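PDB 2PQ7: predicted HD superfamily hydrolase from uncultured Thermotogales bacterium, which binds two iron(III) ions in an HD-domain fold and is probably a metal-dependent hydrolase, its substrate not established. Local coordinates for residues A[22-27]-A[66-71]. Residues are numbered along the deposited sequence; the frame is centred on the assembly and turned at random.
Sequences REAFKD and HDIKRP. With FE (Fe (III) ion), chain C; FE (Fe (III) ion), chain B; PO4 (phosphate ion), chain E; PO4 (phosphate ion), chain F.
D67 O accepts a 2.9 Å hydrogen bond from R70 N, which closes a type I beta turn; CZ of the F25 ring, from the other segment, packs 3.2 Å from the same oxygen. That aryl contact is oblique, but it sets the phenyl group against the backbone of the metal-binding turn. P71 covers one face of the F25 ring: its CG stands 4.2 Å from the ring centroid, displaced toward the rim, in a CH-pi contact, and the two side chains cross at about a right angle. With CG anti to the carbonyl carbon (chi1 -79°), F25 carries its ring from helix 14-25 so that one face meets P71. Beside it A24 CB packs on I68 CG1 at 3.5 Å, while I35 and T38 of helix 35-52 also touch F25. Beyond the turn, the D67 carboxylate bridges the two iron(III) ions, OD1 on the chain B iron (2.0 Å) and OD2 on the chain C iron, which H66 NE2 also binds at 2.2 Å. The chain E phosphate, probably from the crystallisation liquor, also spans both metals, O3 on the chain B iron and O4 on the chain C iron. R70, its chain bent at chi2 (-77°), lays the edge of its guanidinium against that phosphate; NE and NH2 both donate to its O3, the NE bond at 2.9 Å and fairly straight (158°), and NH2 adds weak bonds to O1 of each phosphate. Replacing R70 by an alanine removes both donors to O3 and would probably leave the chain E phosphate with less to fix its orientation. H80 and H112 join D67 on the chain B iron; H37, H66, D67 and D132, the H...HD...D signature, surround the chain C iron, completing an HD-domain dinuclear metal site.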
ATOM      1  N   ARG A  22     -20.214  10.251  15.729  1.00 16.48           N
ATOM      2  CA  ARG A  22     -19.438   9.256  16.467  1.00 18.26           C
ATOM      3  C   ARG A  22     -20.341   8.271  17.218  1.00 17.32           C
ATOM      4  O   ARG A  22     -20.108   7.064  17.206  1.00 18.68           O
ATOM      5  CB  ARG A  22     -18.471   9.952  17.445  1.00 20.91           C
ATOM      6  CG  ARG A  22     -17.363  10.695  16.709  1.00 26.55           C
ATOM      7  CD  ARG A  22     -16.390  11.445  17.639  1.00 31.64           C
ATOM      8  NE  ARG A  22     -15.635  10.528  18.477  1.00 46.28           N
ATOM      9  N   GLU A  23     -21.352   8.815  17.870  1.00 16.56           N
ATOM     10  CA  GLU A  23     -22.326   8.021  18.603  1.00 18.05           C
ATOM     11  C   GLU A  23     -23.090   7.073  17.670  1.00 18.21           C
ATOM     12  O   GLU A  23     -23.323   5.918  18.018  1.00 17.94           O
ATOM     13  CB  GLU A  23     -23.275   8.941  19.360  1.00 15.33           C
ATOM     14  CG  GLU A  23     -22.604   9.623  20.549  1.00 18.26           C
ATOM     15  CD  GLU A  23     -23.347  10.808  21.114  1.00 25.83           C
ATOM     16  OE1 GLU A  23     -24.284  11.374  20.497  1.00 24.97           O
ATOM     17  OE2 GLU A  23     -22.932  11.198  22.239  1.00 25.20           O
ATOM     18  N   ALA A  24     -23.475   7.559  16.489  1.00 14.59           N
ATOM     19  CA  ALA A  24     -24.183   6.683  15.530  1.00 15.76           C
ATOM     20  C   ALA A  24     -23.384   5.480  15.104  1.00 15.27           C
ATOM     21  O   ALA A  24     -23.926   4.395  14.812  1.00 16.98           O
ATOM     22  CB  ALA A  24     -24.587   7.502  14.306  1.00 15.77           C
ATOM     23  N   PHE A  25     -22.074   5.687  14.973  1.00 15.80           N
ATOM     24  CA  PHE A  25     -21.161   4.649  14.511  1.00 16.93           C
ATOM     25  C   PHE A  25     -20.564   3.766  15.611  1.00 19.08           C
ATOM     26  O   PHE A  25     -19.833   2.832  15.302  1.00 21.30           O
ATOM     27  CB  PHE A  25     -20.025   5.234  13.652  1.00 16.87           C
ATOM     28  CG  PHE A  25     -20.435   5.533  12.244  1.00 16.17           C
ATOM     29  CD1 PHE A  25     -20.988   6.753  11.896  1.00 18.52           C
ATOM     30  CD2 PHE A  25     -20.280   4.567  11.279  1.00 19.87           C
ATOM     31  CE1 PHE A  25     -21.341   7.037  10.566  1.00 16.42           C
ATOM     32  CE2 PHE A  25     -20.689   4.792   9.956  1.00 17.67           C
ATOM     33  CZ  PHE A  25     -21.242   6.041   9.611  1.00 17.76           C
ATOM     34  N   LYS A  26     -20.896   4.047  16.862  1.00 21.39           N
ATOM     35  CA  LYS A  26     -20.340   3.324  18.008  1.00 26.98           C
ATOM     36  C   LYS A  26     -20.677   1.871  17.795  1.00 29.69           C
ATOM     37  O   LYS A  26     -21.834   1.547  17.607  1.00 30.15           O
ATOM     38  CB  LYS A  26     -20.954   3.871  19.298  1.00 29.57           C
ATOM     39  CG  LYS A  26     -20.375   3.278  20.565  1.00 39.68           C
ATOM     40  CD  LYS A  26     -20.623   4.191  21.779  1.00 47.05           C
ATOM     41  N   ASP A  27     -19.684   0.999  17.775  1.00 32.61           N
ATOM     42  CA  ASP A  27     -19.964  -0.442  17.521  1.00 37.29           C
ATOM     43  C   ASP A  27     -20.449  -0.835  16.094  1.00 38.32           C
ATOM     44  O   ASP A  27     -21.126  -1.848  15.917  1.00 43.00           O
ATOM     45  CB  ASP A  27     -20.945  -1.013  18.568  1.00 38.13           C
ATOM     46  N   HIS A  66     -23.854  12.119   5.686  1.00 11.59           N
ATOM     47  CA  HIS A  66     -24.361  11.356   4.512  1.00 11.20           C
ATOM     48  C   HIS A  66     -24.540   9.863   4.766  1.00 12.13           C
ATOM     49  O   HIS A  66     -25.457   9.282   4.254  1.00 13.73           O
ATOM     50  CB  HIS A  66     -23.536  11.602   3.261  1.00 13.21           C
ATOM     51  CG  HIS A  66     -22.307  10.764   3.150  1.00 14.51           C
ATOM     52  ND1 HIS A  66     -21.193  10.958   3.924  1.00 12.48           N
ATOM     53  CD2 HIS A  66     -22.018   9.729   2.325  1.00 13.89           C
ATOM     54  CE1 HIS A  66     -20.274  10.058   3.603  1.00 12.00           C
ATOM     55  NE2 HIS A  66     -20.757   9.291   2.629  1.00 13.76           N
ATOM     56  N   ASP A  67     -23.668   9.266   5.566  1.00 12.02           N
ATOM     57  CA  ASP A  67     -23.755   7.852   5.903  1.00 11.80           C
ATOM     58  C   ASP A  67     -24.151   7.600   7.376  1.00 12.65           C
ATOM     59  O   ASP A  67     -23.910   6.486   7.881  1.00 13.01           O
ATOM     60  CB  ASP A  67     -22.425   7.193   5.604  1.00 12.57           C
ATOM     61  CG  ASP A  67     -22.223   6.912   4.115  1.00 16.69           C
ATOM     62  OD1 ASP A  67     -23.175   6.835   3.286  1.00 13.67           O
ATOM     63  OD2 ASP A  67     -21.035   6.697   3.730  1.00 15.36           O
ATOM     64  N   ILE A  68     -24.794   8.590   8.025  1.00 14.10           N
ATOM     65  CA  ILE A  68     -25.111   8.447   9.437  1.00 15.93           C
ATOM     66  C   ILE A  68     -26.118   7.326   9.685  1.00 13.35           C
ATOM     67  O   ILE A  68     -26.111   6.726  10.751  1.00 12.42           O
ATOM     68  CB  ILE A  68     -25.523   9.770  10.082  1.00 14.89           C
ATOM     69  CG1 ILE A  68     -25.285   9.709  11.617  1.00 14.92           C
ATOM     70  CG2 ILE A  68     -26.976  10.164   9.743  1.00 15.08           C
ATOM     71  CD1 ILE A  68     -25.676  10.947  12.357  1.00 19.45           C
ATOM     72  N   LYS A  69     -26.875   6.938   8.640  1.00 13.56           N
ATOM     73  CA  LYS A  69     -27.827   5.867   8.774  1.00 13.04           C
ATOM     74  C   LYS A  69     -27.298   4.563   8.171  1.00 12.79           C
ATOM     75  O   LYS A  69     -28.059   3.584   7.999  1.00 13.20           O
ATOM     76  CB  LYS A  69     -29.191   6.269   8.238  1.00 13.66           C
ATOM     77  CG  LYS A  69     -29.918   7.260   9.088  1.00 12.42           C
ATOM     78  CD  LYS A  69     -30.517   6.588  10.319  1.00 16.75           C
ATOM     79  CE  LYS A  69     -31.190   7.650  11.164  1.00 23.21           C
ATOM     80  NZ  LYS A  69     -31.914   7.033  12.293  1.00 22.68           N
ATOM     81  N   ARG A  70     -26.011   4.506   7.898  1.00 13.33           N
ATOM     82  CA  ARG A  70     -25.418   3.240   7.420  1.00 13.90           C
ATOM     83  C   ARG A  70     -25.541   2.120   8.457  1.00 14.08           C
ATOM     84  O   ARG A  70     -25.902   0.999   8.124  1.00 15.20           O
ATOM     85  CB  ARG A  70     -23.952   3.393   6.995  1.00 15.71           C
ATOM     86  CG  ARG A  70     -23.735   3.543   5.553  1.00 27.43           C
ATOM     87  CD  ARG A  70     -23.870   2.217   4.874  1.00 27.95           C
ATOM     88  NE  ARG A  70     -23.597   2.316   3.452  1.00 32.46           N
ATOM     89  CZ  ARG A  70     -23.756   1.320   2.593  1.00 33.04           C
ATOM     90  NH1 ARG A  70     -24.198   0.145   3.008  1.00 34.21           N
ATOM     91  NH2 ARG A  70     -23.489   1.513   1.306  1.00 34.54           N
ATOM     92  N   PRO A  71     -25.193   2.416   9.700  1.00 14.65           N
ATOM     93  CA  PRO A  71     -25.370   1.364  10.695  1.00 13.24           C
ATOM     94  C   PRO A  71     -26.829   0.906  10.786  1.00 14.69           C
ATOM     95  O   PRO A  71     -27.102  -0.292  10.859  1.00 16.53           O
ATOM     96  CB  PRO A  71     -24.914   2.064  11.994  1.00 13.07           C
ATOM     97  CG  PRO A  71     -23.910   3.065  11.530  1.00 16.62           C
ATOM     98  CD  PRO A  71     -24.486   3.591  10.248  1.00 15.63           C
TER
HETATM   99 FE    FE C 221     -20.110   7.275   1.926  1.00 17.09          FE
HETATM  100 FE    FE B 220     -23.452   6.121   1.435  1.00 16.80          FE
HETATM  101  P   PO4 E 223     -20.890   4.038   1.773  1.00 28.71           P
HETATM  102  O1  PO4 E 223     -20.791   2.912   0.776  1.00 34.71           O
HETATM  103  O2  PO4 E 223     -20.428   3.479   3.130  1.00 33.62           O
HETATM  104  O3  PO4 E 223     -22.366   4.432   1.872  1.00 21.21           O
HETATM  105  O4  PO4 E 223     -19.877   5.117   1.397  1.00 22.19           O
HETATM  106  P   PO4 F 224     -23.047   4.372  -1.351  1.00 51.65           P
HETATM  107  O1  PO4 F 224     -23.265   2.886  -1.102  1.00 46.40           O
HETATM  108  O2  PO4 F 224     -21.575   4.724  -1.263  1.00 56.29           O
HETATM  109  O3  PO4 F 224     -23.851   5.219  -0.383  1.00 22.69           O
HETATM  110  O4  PO4 F 224     -23.535   4.647  -2.752  1.00 55.13           O
HETATM  111  O   HOH W   1     -21.798   7.013   0.749  1.00 18.77           O